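Local coordinates for CYCLIN domain-containing protein (PDB 6Z3U) that probably serves as the cyclin H-type regulatory subunit that activates the cyclin-dependent kinase of the CAK complex, at residues A104-E109 with K158-E163; L87-F92 with N125-Y130; L183-P188 with D229-F234; R190-A195 with Q215-I220. All coordinates share one frame; numbering follows the deposited sequence.

Contact 1: A104-E109 with K158-E163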
loop_
_atom_site.group_PDB
_atom_site.type_symbol
_atom_site.label_atom_id
_atom_site.label_comp_id
_atom_site.label_asym_id
_atom_site.label_seq_id
_atom_site.Cartn_x
_atom_site.Cartn_y
_atom_site.Cartn_z
ATOM N N ALA A 104 -2.761 -19.783 -12.117
ATOM C CA ALA A 104 -1.819 -18.794 -12.614
ATOM C C ALA A 104 -0.623 -18.611 -11.689
ATOM O O ALA A 104 0.208 -17.732 -11.935
ATOM C CB ALA A 104 -2.526 -17.454 -12.823
ATOM N N ASP A 105 -0.518 -19.424 -10.637
ATOM C CA ASP A 105 0.619 -19.387 -9.718
ATOM C C ASP A 105 0.849 -17.980 -9.170
ATOM O O ASP A 105 1.980 -17.496 -9.087
ATOM C CB ASP A 105 1.881 -19.921 -10.403
ATOM C CG ASP A 105 2.945 -20.365 -9.414
ATOM O OD1 ASP A 105 2.895 -19.936 -8.241
ATOM O OD2 ASP A 105 3.831 -21.153 -9.810
ATOM N N MET A 106 -0.237 -17.311 -8.796
ATOM C CA MET A 106 -0.124 -15.996 -8.190
ATOM C C MET A 106 0.190 -16.124 -6.702
ATOM O O MET A 106 -0.107 -17.134 -6.059
ATOM C CB MET A 106 -1.411 -15.196 -8.380
ATOM C CG MET A 106 -1.669 -14.778 -9.809
ATOM S SD MET A 106 -3.236 -13.905 -9.958
ATOM C CE MET A 106 -3.204 -13.405 -11.677
ATOM N N SER A 107 0.798 -15.076 -6.156
ATOM C CA SER A 107 1.158 -15.076 -4.747
ATOM C C SER A 107 -0.091 -15.087 -3.871
ATOM O O SER A 107 -1.170 -14.650 -4.279
ATOM C CB SER A 107 2.021 -13.858 -4.420
ATOM O OG SER A 107 1.418 -12.665 -4.886
ATOM N N ASP A 108 0.066 -15.607 -2.651
ATOM C CA ASP A 108 -1.058 -15.667 -1.722
ATOM C C ASP A 108 -1.597 -14.276 -1.412
ATOM O O ASP A 108 -2.810 -14.090 -1.265
ATOM C CB ASP A 108 -0.639 -16.374 -0.433
ATOM C CG ASP A 108 -0.462 -17.873 -0.613
ATOM O OD1 ASP A 108 -0.868 -18.405 -1.668
ATOM O OD2 ASP A 108 0.083 -18.520 0.308
ATOM N N GLU A 109 -0.710 -13.286 -1.290
ATOM C CA GLU A 109 -1.170 -11.931 -0.996
ATOM C C GLU A 109 -1.981 -11.354 -2.147
ATOM O O GLU A 109 -2.927 -10.594 -1.912
ATOM C CB GLU A 109 0.023 -11.032 -0.679
ATOM C CG GLU A 109 0.785 -11.432 0.574
ATOM C CD GLU A 109 1.035 -10.259 1.501
ATOM O OE1 GLU A 109 0.481 -10.248 2.618
ATOM O OE2 GLU A 109 1.781 -9.337 1.102
ATOM N N LYS A 158 -3.576 -13.468 -21.800
ATOM C CA LYS A 158 -3.055 -14.749 -22.270
ATOM C C LYS A 158 -3.265 -15.845 -21.235
ATOM O O LYS A 158 -3.811 -16.911 -21.542
ATOM C CB LYS A 158 -1.563 -14.625 -22.585
ATOM C CG LYS A 158 -1.124 -15.307 -23.867
ATOM C CD LYS A 158 0.350 -15.046 -24.239
ATOM C CE LYS A 158 1.385 -15.393 -23.144
ATOM N NZ LYS A 158 1.237 -14.703 -21.822
ATOM N N THR A 159 -2.831 -15.596 -19.998
ATOM C CA THR A 159 -2.847 -16.641 -18.982
ATOM C C THR A 159 -4.255 -17.153 -18.717
ATOM O O THR A 159 -4.427 -18.306 -18.305
ATOM C CB THR A 159 -2.222 -16.117 -17.691
ATOM O OG1 THR A 159 -2.967 -14.986 -17.226
ATOM C CG2 THR A 159 -0.776 -15.699 -17.928
ATOM N N PHE A 160 -5.273 -16.322 -18.943
ATOM C CA PHE A 160 -6.661 -16.719 -18.744
ATOM C C PHE A 160 -7.389 -16.969 -20.061
ATOM O O PHE A 160 -8.623 -16.951 -20.096
ATOM C CB PHE A 160 -7.394 -15.661 -17.918
ATOM C CG PHE A 160 -6.890 -15.540 -16.508
ATOM C CD1 PHE A 160 -7.578 -16.126 -15.460
ATOM C CD2 PHE A 160 -5.726 -14.846 -16.231
ATOM C CE1 PHE A 160 -7.116 -16.018 -14.164
ATOM C CE2 PHE A 160 -5.261 -14.734 -14.936
ATOM C CZ PHE A 160 -5.956 -15.322 -13.902
ATOM N N GLY A 161 -6.651 -17.208 -21.139
ATOM C CA GLY A 161 -7.286 -17.537 -22.410
ATOM C C GLY A 161 -8.310 -16.524 -22.864
ATOM O O GLY A 161 -9.327 -16.892 -23.466
ATOM N N ARG A 162 -8.069 -15.244 -22.587
ATOM C CA ARG A 162 -8.968 -14.170 -22.989
ATOM C C ARG A 162 -8.414 -13.521 -24.252
ATOM O O ARG A 162 -7.292 -13.000 -24.247
ATOM C CB ARG A 162 -9.124 -13.141 -21.871
ATOM C CG ARG A 162 -10.098 -12.012 -22.188
ATOM C CD ARG A 162 -11.496 -12.535 -22.496
ATOM N NE ARG A 162 -12.046 -13.314 -21.389
ATOM C CZ ARG A 162 -12.919 -12.851 -20.495
ATOM N NH1 ARG A 162 -13.364 -11.603 -20.563
ATOM N NH2 ARG A 162 -13.353 -13.648 -19.529
ATOM N N GLU A 163 -9.203 -13.548 -25.330
ATOM C CA GLU A 163 -8.695 -13.090 -26.619
ATOM C C GLU A 163 -8.584 -11.570 -26.677
ATOM O O GLU A 163 -7.581 -11.039 -27.170
ATOM C CB GLU A 163 -9.587 -13.613 -27.751
ATOM C CG GLU A 163 -11.069 -13.208 -27.684
ATOM C CD GLU A 163 -11.897 -14.074 -26.743
ATOM O OE1 GLU A 163 -11.369 -15.085 -26.231
ATOM O OE2 GLU A 163 -13.079 -13.741 -26.516
#
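F160, whose ring tip receives A104 and M106, sits on a turn closed by the backbone bond G161 N to K158 O at 2.9 Å. That bond, together with R162 N to A157 O, makes a Schellman motif in which G161 is the C-prime residue; its positive phi suits a glycine. F160 carries CG anti to its carbonyl carbon (chi1 -66°), and its ring reaches toward 104-109. M106 comes from the other direction on a chain extended beyond CG, and its methyl arrives at the rim, near the ring plane, with CE 4.0 Å from F160 CZ. A104 adds its methyl obliquely, CB lying 4.2 Å from the same F160 CZ. No hydrogen bond links the two segments, so one aromatic tip with two small apolar groups makes up this partly exposed patch. F156 stacks on the F160 ring, and L140 of helix 132-146 touches both F160 and M106, so the patch lies against that helix. Beyond it, S107 at the N-cap position of helix 108-124 packs on R250 of the kinase chain. D105, also with positive phi, is the C-prime residue of the Schellman motif that ends helix 83-103. The contact thus brings together two Schellman-terminated helix ends within the first cyclin box, an all-helical fold.

Contact 2: L87-F92 with N125-Y130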
loop_
_atom_site.group_PDB
_atom_site.type_symbol
_atom_site.label_atom_id
_atom_site.label_comp_id
_atom_site.label_asym_id
_atom_site.label_seq_id
_atom_site.Cartn_x
_atom_site.Cartn_y
_atom_site.Cartn_z
ATOM N N LEU A 87 -25.839 -13.327 -2.723
ATOM C CA LEU A 87 -24.652 -13.663 -1.944
ATOM C C LEU A 87 -24.112 -15.040 -2.304
ATOM O O LEU A 87 -22.910 -15.290 -2.163
ATOM C CB LEU A 87 -24.982 -13.603 -0.452
ATOM C CG LEU A 87 -23.851 -13.843 0.547
ATOM C CD1 LEU A 87 -22.674 -12.932 0.265
ATOM C CD2 LEU A 87 -24.365 -13.636 1.964
ATOM N N LEU A 88 -24.983 -15.948 -2.752
ATOM C CA LEU A 88 -24.534 -17.290 -3.111
ATOM C C LEU A 88 -23.639 -17.260 -4.343
ATOM O O LEU A 88 -22.628 -17.969 -4.399
ATOM C CB LEU A 88 -25.743 -18.199 -3.339
ATOM C CG LEU A 88 -25.561 -19.693 -3.053
ATOM C CD1 LEU A 88 -26.898 -20.417 -3.125
ATOM C CD2 LEU A 88 -24.574 -20.324 -4.016
ATOM N N LEU A 89 -23.989 -16.447 -5.341
ATOM C CA LEU A 89 -23.155 -16.362 -6.535
ATOM C C LEU A 89 -21.822 -15.694 -6.226
ATOM O O LEU A 89 -20.791 -16.059 -6.800
ATOM C CB LEU A 89 -23.889 -15.605 -7.641
ATOM C CG LEU A 89 -25.064 -16.322 -8.310
ATOM C CD1 LEU A 89 -25.615 -15.481 -9.454
ATOM C CD2 LEU A 89 -24.657 -17.698 -8.813
ATOM N N VAL A 90 -21.820 -14.710 -5.324
ATOM C CA VAL A 90 -20.564 -14.083 -4.927
ATOM C C VAL A 90 -19.633 -15.117 -4.308
ATOM O O VAL A 90 -18.430 -15.144 -4.595
ATOM C CB VAL A 90 -20.827 -12.913 -3.962
ATOM C CG1 VAL A 90 -19.517 -12.397 -3.380
ATOM C CG2 VAL A 90 -21.567 -11.802 -4.675
ATOM N N THR A 91 -20.176 -15.990 -3.458
ATOM C CA THR A 91 -19.356 -17.026 -2.843
ATOM C C THR A 91 -18.852 -18.014 -3.887
ATOM O O THR A 91 -17.694 -18.442 -3.838
ATOM C CB THR A 91 -20.158 -17.750 -1.761
ATOM O OG1 THR A 91 -20.723 -16.785 -0.863
ATOM C CG2 THR A 91 -19.273 -18.702 -0.975
ATOM N N PHE A 92 -19.708 -18.385 -4.840
ATOM C CA PHE A 92 -19.297 -19.320 -5.882
ATOM C C PHE A 92 -18.175 -18.733 -6.729
ATOM O O PHE A 92 -17.180 -19.407 -7.017
ATOM C CB PHE A 92 -20.502 -19.692 -6.750
ATOM C CG PHE A 92 -20.142 -20.429 -8.009
ATOM C CD1 PHE A 92 -19.833 -21.779 -7.976
ATOM C CD2 PHE A 92 -20.127 -19.775 -9.231
ATOM C CE1 PHE A 92 -19.503 -22.460 -9.134
ATOM C CE2 PHE A 92 -19.799 -20.452 -10.391
ATOM C CZ PHE A 92 -19.488 -21.796 -10.343
ATOM N N ASN A 125 -22.251 -2.881 -4.705
ATOM C CA ASN A 125 -22.911 -3.077 -5.985
ATOM C C ASN A 125 -23.586 -4.439 -5.987
ATOM O O ASN A 125 -23.148 -5.367 -5.301
ATOM C CB ASN A 125 -21.920 -2.985 -7.151
ATOM C CG ASN A 125 -21.257 -1.629 -7.244
ATOM O OD1 ASN A 125 -21.919 -0.595 -7.173
ATOM N ND2 ASN A 125 -19.940 -1.627 -7.389
ATOM N N SER A 126 -24.666 -4.543 -6.747
ATOM C CA SER A 126 -25.421 -5.782 -6.846
ATOM C C SER A 126 -24.940 -6.610 -8.026
ATOM O O SER A 126 -24.442 -6.080 -9.021
ATOM C CB SER A 126 -26.916 -5.495 -6.990
ATOM O OG SER A 126 -27.536 -6.512 -7.758
ATOM N N ILE A 127 -25.092 -7.933 -7.904
ATOM C CA ILE A 127 -24.729 -8.841 -8.986
ATOM C C ILE A 127 -25.601 -8.627 -10.214
ATOM O O ILE A 127 -25.192 -8.962 -11.332
ATOM C CB ILE A 127 -24.824 -10.298 -8.489
ATOM C CG1 ILE A 127 -23.664 -10.615 -7.544
ATOM C CG2 ILE A 127 -24.826 -11.271 -9.658
ATOM C CD1 ILE A 127 -22.352 -10.885 -8.251
ATOM N N MET A 128 -26.810 -8.093 -10.036
ATOM C CA MET A 128 -27.699 -7.817 -11.156
ATOM C C MET A 128 -27.311 -6.564 -11.930
ATOM O O MET A 128 -27.929 -6.284 -12.963
ATOM C CB MET A 128 -29.138 -7.675 -10.654
ATOM C CG MET A 128 -29.685 -8.923 -10.002
ATOM S SD MET A 128 -31.382 -8.725 -9.439
ATOM C CE MET A 128 -31.143 -8.041 -7.804
ATOM N N THR A 129 -26.317 -5.807 -11.460
ATOM C CA THR A 129 -25.881 -4.579 -12.116
ATOM C C THR A 129 -24.645 -4.784 -12.987
ATOM O O THR A 129 -24.617 -4.327 -14.133
ATOM C CB THR A 129 -25.600 -3.496 -11.068
ATOM O OG1 THR A 129 -26.651 -3.487 -10.095
ATOM C CG2 THR A 129 -25.518 -2.128 -11.723
ATOM N N TYR A 130 -23.618 -5.454 -12.465
ATOM C CA TYR A 130 -22.379 -5.684 -13.196
ATOM C C TYR A 130 -22.049 -7.171 -13.219
ATOM O O TYR A 130 -22.303 -7.881 -12.237
ATOM C CB TYR A 130 -21.221 -4.897 -12.567
ATOM C CG TYR A 130 -21.459 -3.403 -12.513
ATOM C CD1 TYR A 130 -21.481 -2.641 -13.675
ATOM C CD2 TYR A 130 -21.661 -2.753 -11.301
ATOM C CE1 TYR A 130 -21.696 -1.273 -13.632
ATOM C CE2 TYR A 130 -21.880 -1.385 -11.248
ATOM C CZ TYR A 130 -21.896 -0.650 -12.416
ATOM O OH TYR A 130 -22.113 0.712 -12.366
#
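V90 and I127 make the close half of this contact: V90 CG2 rests 3.7 Å from I127 CG1 and 3.8 Å from I127 CD1, the two branched side chains crossing at a slant. The valine offers the methyl that lies anti to its carbonyl carbon; I127 likewise has CG1 anti to its own carbonyl carbon (chi1 -73°), and CG1 and CD1 both meet that methyl. L89 gives the looser half, with CD1 4.3 Å from I127 CG2, a brush from the residue before V90. All three side chains are buried; Y122 of helix 108-124 touches both V90 and I127, and L357 of helix 343-358 touches I127 as well. The more open side of helix 83-103 turns from the loop altogether. There T91 OG1 hydrogen-bonds back to L87 O at 3.0 Å, and this bond and that of T91 N reach the carbonyl from opposite faces of its plane. In the loop, S126 OG accepts from M128 N at 2.9 Å, closing the backbone just where I127 projects. That is an ST turn in the link between helices 108-124 and 132-146, where I127 packs on helix 83-103 in this all-helical cyclin fold.

Contact 3: L183-P188 with D229-F234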
loop_
_atom_site.group_PDB
_atom_site.type_symbol
_atom_site.label_atom_id
_atom_site.label_comp_id
_atom_site.label_asym_id
_atom_site.label_seq_id
_atom_site.Cartn_x
_atom_site.Cartn_y
_atom_site.Cartn_z
ATOM N N LEU A 183 -7.129 0.658 -1.313
ATOM C CA LEU A 183 -6.257 -0.338 -1.921
ATOM C C LEU A 183 -5.389 -1.084 -0.915
ATOM O O LEU A 183 -4.775 -2.093 -1.283
ATOM C CB LEU A 183 -5.355 0.326 -2.968
ATOM C CG LEU A 183 -5.958 0.502 -4.363
ATOM C CD1 LEU A 183 -7.367 1.056 -4.294
ATOM C CD2 LEU A 183 -5.074 1.406 -5.204
ATOM N N ASP A 184 -5.322 -0.623 0.333
ATOM C CA ASP A 184 -4.487 -1.249 1.358
ATOM C C ASP A 184 -5.326 -2.282 2.102
ATOM O O ASP A 184 -6.137 -1.938 2.967
ATOM C CB ASP A 184 -3.910 -0.201 2.307
ATOM C CG ASP A 184 -4.982 0.620 3.008
ATOM O OD1 ASP A 184 -5.964 1.021 2.347
ATOM O OD2 ASP A 184 -4.836 0.869 4.223
ATOM N N VAL A 185 -5.131 -3.556 1.763
ATOM C CA VAL A 185 -5.836 -4.664 2.391
ATOM C C VAL A 185 -4.846 -5.434 3.254
ATOM O O VAL A 185 -3.709 -5.687 2.838
ATOM C CB VAL A 185 -6.482 -5.600 1.353
ATOM C CG1 VAL A 185 -7.418 -6.580 2.042
ATOM C CG2 VAL A 185 -7.215 -4.798 0.289
ATOM N N LYS A 186 -5.286 -5.817 4.447
ATOM C CA LYS A 186 -4.425 -6.426 5.450
ATOM C C LYS A 186 -4.762 -7.905 5.550
ATOM O O LYS A 186 -5.924 -8.268 5.762
ATOM C CB LYS A 186 -4.595 -5.735 6.803
ATOM C CG LYS A 186 -4.279 -4.246 6.757
ATOM C CD LYS A 186 -4.601 -3.560 8.069
ATOM C CE LYS A 186 -4.064 -2.138 8.090
ATOM N NZ LYS A 186 -2.594 -2.078 7.839
ATOM N N HIS A 187 -3.752 -8.750 5.387
ATOM C CA HIS A 187 -3.933 -10.191 5.383
ATOM C C HIS A 187 -3.250 -10.832 6.583
ATOM O O HIS A 187 -2.312 -10.267 7.155
ATOM C CB HIS A 187 -3.372 -10.795 4.090
ATOM C CG HIS A 187 -3.970 -10.212 2.849
ATOM N ND1 HIS A 187 -5.318 -10.279 2.571
ATOM C CD2 HIS A 187 -3.405 -9.548 1.813
ATOM C CE1 HIS A 187 -5.559 -9.681 1.419
ATOM N NE2 HIS A 187 -4.414 -9.231 0.937
ATOM N N PRO A 188 -3.684 -12.029 6.984
ATOM C CA PRO A 188 -3.095 -12.688 8.163
ATOM C C PRO A 188 -1.984 -13.686 7.855
ATOM O O PRO A 188 -1.533 -14.365 8.783
ATOM C CB PRO A 188 -4.307 -13.414 8.763
ATOM C CG PRO A 188 -5.384 -13.436 7.665
ATOM C CD PRO A 188 -4.783 -12.836 6.432
ATOM N N ASP A 229 -17.271 -14.142 5.488
ATOM C CA ASP A 229 -17.205 -12.733 5.861
ATOM C C ASP A 229 -16.221 -12.463 6.995
ATOM O O ASP A 229 -16.430 -11.530 7.782
ATOM C CB ASP A 229 -18.600 -12.231 6.244
ATOM C CG ASP A 229 -19.576 -12.292 5.089
ATOM O OD1 ASP A 229 -19.123 -12.339 3.924
ATOM O OD2 ASP A 229 -20.798 -12.287 5.345
ATOM N N ALA A 230 -15.146 -13.246 7.096
ATOM C CA ALA A 230 -14.222 -13.094 8.216
ATOM C C ALA A 230 -13.596 -11.704 8.242
ATOM O O ALA A 230 -13.509 -11.076 9.304
ATOM C CB ALA A 230 -13.137 -14.169 8.146
ATOM N N TYR A 231 -13.155 -11.203 7.085
ATOM C CA TYR A 231 -12.450 -9.925 7.058
ATOM C C TYR A 231 -13.318 -8.783 7.569
ATOM O O TYR A 231 -12.799 -7.826 8.155
ATOM C CB TYR A 231 -11.973 -9.619 5.636
ATOM C CG TYR A 231 -10.683 -10.302 5.244
ATOM C CD1 TYR A 231 -10.457 -11.636 5.550
ATOM C CD2 TYR A 231 -9.696 -9.613 4.552
ATOM C CE1 TYR A 231 -9.280 -12.262 5.190
ATOM C CE2 TYR A 231 -8.517 -10.232 4.184
ATOM C CZ TYR A 231 -8.316 -11.556 4.504
ATOM O OH TYR A 231 -7.144 -12.176 4.143
ATOM N N PHE A 232 -14.635 -8.866 7.371
ATOM C CA PHE A 232 -15.511 -7.755 7.716
ATOM C C PHE A 232 -15.765 -7.637 9.214
ATOM O O PHE A 232 -16.107 -6.546 9.685
ATOM C CB PHE A 232 -16.860 -7.894 7.000
ATOM C CG PHE A 232 -16.757 -7.920 5.502
ATOM C CD1 PHE A 232 -16.211 -6.852 4.810
ATOM C CD2 PHE A 232 -17.229 -9.006 4.784
ATOM C CE1 PHE A 232 -16.122 -6.876 3.432
ATOM C CE2 PHE A 232 -17.143 -9.033 3.409
ATOM C CZ PHE A 232 -16.591 -7.967 2.732
ATOM N N HIS A 233 -15.601 -8.723 9.970
ATOM C CA HIS A 233 -15.931 -8.732 11.385
ATOM C C HIS A 233 -14.742 -8.981 12.300
ATOM O O HIS A 233 -14.890 -8.847 13.519
ATOM C CB HIS A 233 -17.000 -9.799 11.669
ATOM C CG HIS A 233 -18.135 -9.784 10.694
ATOM N ND1 HIS A 233 -18.925 -8.675 10.490
ATOM C CD2 HIS A 233 -18.608 -10.743 9.863
ATOM C CE1 HIS A 233 -19.839 -8.951 9.576
ATOM N NE2 HIS A 233 -19.668 -10.199 9.180
ATOM N N PHE A 234 -13.576 -9.331 11.759
ATOM C CA PHE A 234 -12.432 -9.693 12.582
ATOM C C PHE A 234 -11.160 -9.108 11.990
ATOM O O PHE A 234 -11.075 -8.839 10.789
ATOM C CB PHE A 234 -12.305 -11.215 12.715
ATOM C CG PHE A 234 -13.547 -11.878 13.232
ATOM C CD1 PHE A 234 -13.854 -11.848 14.583
ATOM C CD2 PHE A 234 -14.411 -12.531 12.369
ATOM C CE1 PHE A 234 -14.997 -12.456 15.062
ATOM C CE2 PHE A 234 -15.555 -13.141 12.842
ATOM C CZ PHE A 234 -15.849 -13.105 14.191
#
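Y231 sets the rim of its phenol against K186 O and the side chains of V185 and P188, and ends at the imidazole of H187. Y231 OH and H187 ND1 are hydrogen-bonded at 3.1 Å with a fairly straight angle of 162°, and either may be the donor. Each group meets the other near its own plane, yet the planes stand 54° apart, so the rings touch rim to rim without stacking. H187 has its CG anti to the carbonyl carbon (chi1 -57°), and its ND1 faces the tyrosine while NE2 bonds T113 OG1 of helix 108-124; the ring is therefore held at both nitrogens. Around the phenol, P188 CD sits 3.4 Å from Y231 OH, K186 O lies obliquely 3.6 Å from Y231 CE2, and V185 CG1 comes to the edge, 4.4 Å from Y231 CE2. A phenylalanine in place of the tyrosine would keep most of this packing but would probably leave H187 ND1 without its buried mate and the imidazole less firmly oriented. The tyrosine reaches from the short, weakly bonded helix 230-233 to the linker ahead of helix 189-200; T116 of helix 108-124 touches Y231, while M240 of helix 236-247 packs on P188.

Contact 4: R190-A195 with Q215-I220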
loop_
_atom_site.group_PDB
_atom_site.type_symbol
_atom_site.label_atom_id
_atom_site.label_comp_id
_atom_site.label_asym_id
_atom_site.label_seq_id
_atom_site.Cartn_x
_atom_site.Cartn_y
_atom_site.Cartn_z
ATOM N N ARG A 190 1.284 -13.205 6.869
ATOM C CA ARG A 190 2.506 -12.822 7.567
ATOM C C ARG A 190 2.308 -12.821 9.076
ATOM O O ARG A 190 3.248 -13.113 9.824
ATOM C CB ARG A 190 2.974 -11.449 7.092
ATOM C CG ARG A 190 4.421 -11.143 7.426
ATOM C CD ARG A 190 4.839 -9.795 6.868
ATOM N NE ARG A 190 4.841 -9.780 5.407
ATOM C CZ ARG A 190 3.827 -9.364 4.651
ATOM N NH1 ARG A 190 2.705 -8.920 5.204
ATOM N NH2 ARG A 190 3.937 -9.395 3.330
ATOM N N ALA A 191 1.101 -12.489 9.541
ATOM C CA ALA A 191 0.805 -12.586 10.965
ATOM C C ALA A 191 0.989 -14.008 11.478
ATOM O O ALA A 191 1.412 -14.205 12.624
ATOM C CB ALA A 191 -0.621 -12.105 11.232
ATOM N N LEU A 192 0.674 -15.009 10.654
ATOM C CA LEU A 192 0.828 -16.396 11.080
ATOM C C LEU A 192 2.292 -16.730 11.335
ATOM O O LEU A 192 2.643 -17.280 12.384
ATOM C CB LEU A 192 0.240 -17.335 10.025
ATOM C CG LEU A 192 0.460 -18.837 10.223
ATOM C CD1 LEU A 192 -0.172 -19.329 11.515
ATOM C CD2 LEU A 192 -0.090 -19.606 9.031
ATOM N N ARG A 193 3.166 -16.393 10.385
ATOM C CA ARG A 193 4.584 -16.688 10.559
ATOM C C ARG A 193 5.161 -15.916 11.736
ATOM O O ARG A 193 6.117 -16.376 12.372
ATOM C CB ARG A 193 5.342 -16.370 9.270
ATOM C CG ARG A 193 6.757 -16.918 9.227
ATOM C CD ARG A 193 7.223 -17.112 7.792
ATOM N NE ARG A 193 6.804 -18.404 7.253
ATOM C CZ ARG A 193 6.935 -18.766 5.981
ATOM N NH1 ARG A 193 7.471 -17.933 5.099
ATOM N NH2 ARG A 193 6.523 -19.965 5.587
ATOM N N GLY A 194 4.591 -14.750 12.046
ATOM C CA GLY A 194 5.012 -14.025 13.233
ATOM C C GLY A 194 4.589 -14.719 14.513
ATOM O O GLY A 194 5.341 -14.750 15.492
ATOM N N ALA A 195 3.385 -15.293 14.523
ATOM C CA ALA A 195 2.905 -15.992 15.709
ATOM C C ALA A 195 3.694 -17.267 15.977
ATOM O O ALA A 195 3.846 -17.664 17.138
ATOM C CB ALA A 195 1.419 -16.317 15.559
ATOM N N GLN A 215 1.525 -25.356 8.910
ATOM C CA GLN A 215 1.147 -25.840 7.588
ATOM C C GLN A 215 -0.364 -25.820 7.412
ATOM O O GLN A 215 -0.879 -25.310 6.411
ATOM C CB GLN A 215 1.691 -27.253 7.375
ATOM C CG GLN A 215 3.204 -27.335 7.269
ATOM C CD GLN A 215 3.687 -28.742 6.974
ATOM O OE1 GLN A 215 3.946 -29.527 7.888
ATOM N NE2 GLN A 215 3.807 -29.070 5.693
ATOM N N ARG A 216 -1.096 -26.365 8.385
ATOM C CA ARG A 216 -2.548 -26.425 8.257
ATOM C C ARG A 216 -3.158 -25.034 8.347
ATOM O O ARG A 216 -3.990 -24.654 7.514
ATOM C CB ARG A 216 -3.143 -27.346 9.323
ATOM C CG ARG A 216 -4.664 -27.470 9.243
ATOM C CD ARG A 216 -5.099 -27.930 7.859
ATOM N NE ARG A 216 -6.543 -28.099 7.742
ATOM C CZ ARG A 216 -7.172 -28.313 6.592
ATOM N NH1 ARG A 216 -8.489 -28.456 6.571
ATOM N NH2 ARG A 216 -6.484 -28.377 5.459
ATOM N N ALA A 217 -2.761 -24.259 9.359
ATOM C CA ALA A 217 -3.309 -22.919 9.525
ATOM C C ALA A 217 -3.138 -22.083 8.264
ATOM O O ALA A 217 -3.983 -21.233 7.965
ATOM C CB ALA A 217 -2.642 -22.221 10.712
ATOM N N ARG A 218 -2.057 -22.307 7.514
ATOM C CA ARG A 218 -1.858 -21.557 6.279
ATOM C C ARG A 218 -2.890 -21.943 5.223
ATOM O O ARG A 218 -3.451 -21.070 4.550
ATOM C CB ARG A 218 -0.440 -21.780 5.754
ATOM C CG ARG A 218 -0.063 -20.832 4.633
ATOM C CD ARG A 218 1.438 -20.797 4.387
ATOM N NE ARG A 218 1.978 -22.126 4.116
ATOM C CZ ARG A 218 3.025 -22.668 4.733
ATOM N NH1 ARG A 218 3.694 -21.999 5.665
ATOM N NH2 ARG A 218 3.416 -23.890 4.398
ATOM N N GLU A 219 -3.155 -23.242 5.064
ATOM C CA GLU A 219 -4.182 -23.673 4.120
ATOM C C GLU A 219 -5.557 -23.150 4.522
ATOM O O GLU A 219 -6.370 -22.798 3.660
ATOM C CB GLU A 219 -4.204 -25.200 4.019
ATOM C CG GLU A 219 -3.126 -25.796 3.118
ATOM C CD GLU A 219 -3.179 -25.263 1.691
ATOM O OE1 GLU A 219 -4.213 -24.674 1.307
ATOM O OE2 GLU A 219 -2.182 -25.433 0.956
ATOM N N ILE A 220 -5.839 -23.106 5.825
ATOM C CA ILE A 220 -7.101 -22.538 6.291
ATOM C C ILE A 220 -7.189 -21.066 5.907
ATOM O O ILE A 220 -8.197 -20.605 5.360
ATOM C CB ILE A 220 -7.250 -22.736 7.810
ATOM C CG1 ILE A 220 -7.259 -24.232 8.144
ATOM C CG2 ILE A 220 -8.518 -22.049 8.310
ATOM C CD1 ILE A 220 -7.399 -24.544 9.622
#
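Apolar packing comes first, and L192 supplies it. With CG anti to the backbone N (chi1 173°), the leucine points its fork at helix 207-221: CD1 lies 3.9 Å from A217 CB, and CD2 settles on the next residue, 3.7 Å from R218 N and 3.9 Å from R218 CB. The small side chain of A217 probably lets the fork come in close to the backbone. The two helical segments run nearly antiparallel, at 162°, with axes 10.5 Å apart at closest approach, and M240 of helix 236-247 also touches L192.

The charged part lies toward the surface. R193 and R218 each bend at chi3 and bring their guanidinium groups together, R193 NH2 standing 3.5 Å from R218 NH1. Both atoms are donors and make no hydrogen bond with each other; the planes are turned 75° apart. E214 lies near both, forming long, weak ion pairs with R193 NE and R218 NH1, and Y46 of the RING-type chain packs on R193.

No polar bond joins the two segments directly, so their cohesion is hydrophobic, and the closeness of the two arginines is probably made tolerable by the carboxylate of E214 that they share.

How the contacts relate
Contacts 1 and 2 interlace along the chain, with centres about 22 Å apart and no touch between them. Contacts 3 and 4 adjoin in sequence, P188 lying two residues ahead of R190, and their centres are about 15 Å apart. E109 links contact 1 to contacts 3 and 4: its OE2 forms a salt bridge to R190 NH2 at 3.1 Å, and its O packs on H187 NE2 of contact 3. Contacts 2 and 4 lie on opposite sides of the chain's centre, centres about 30 Å apart. Partner chains are met too: R190 forms salt bridges to D247 of the kinase and E53 of the RING-type chain, while N125, T129 and Y130 pack on D79 of the kinase.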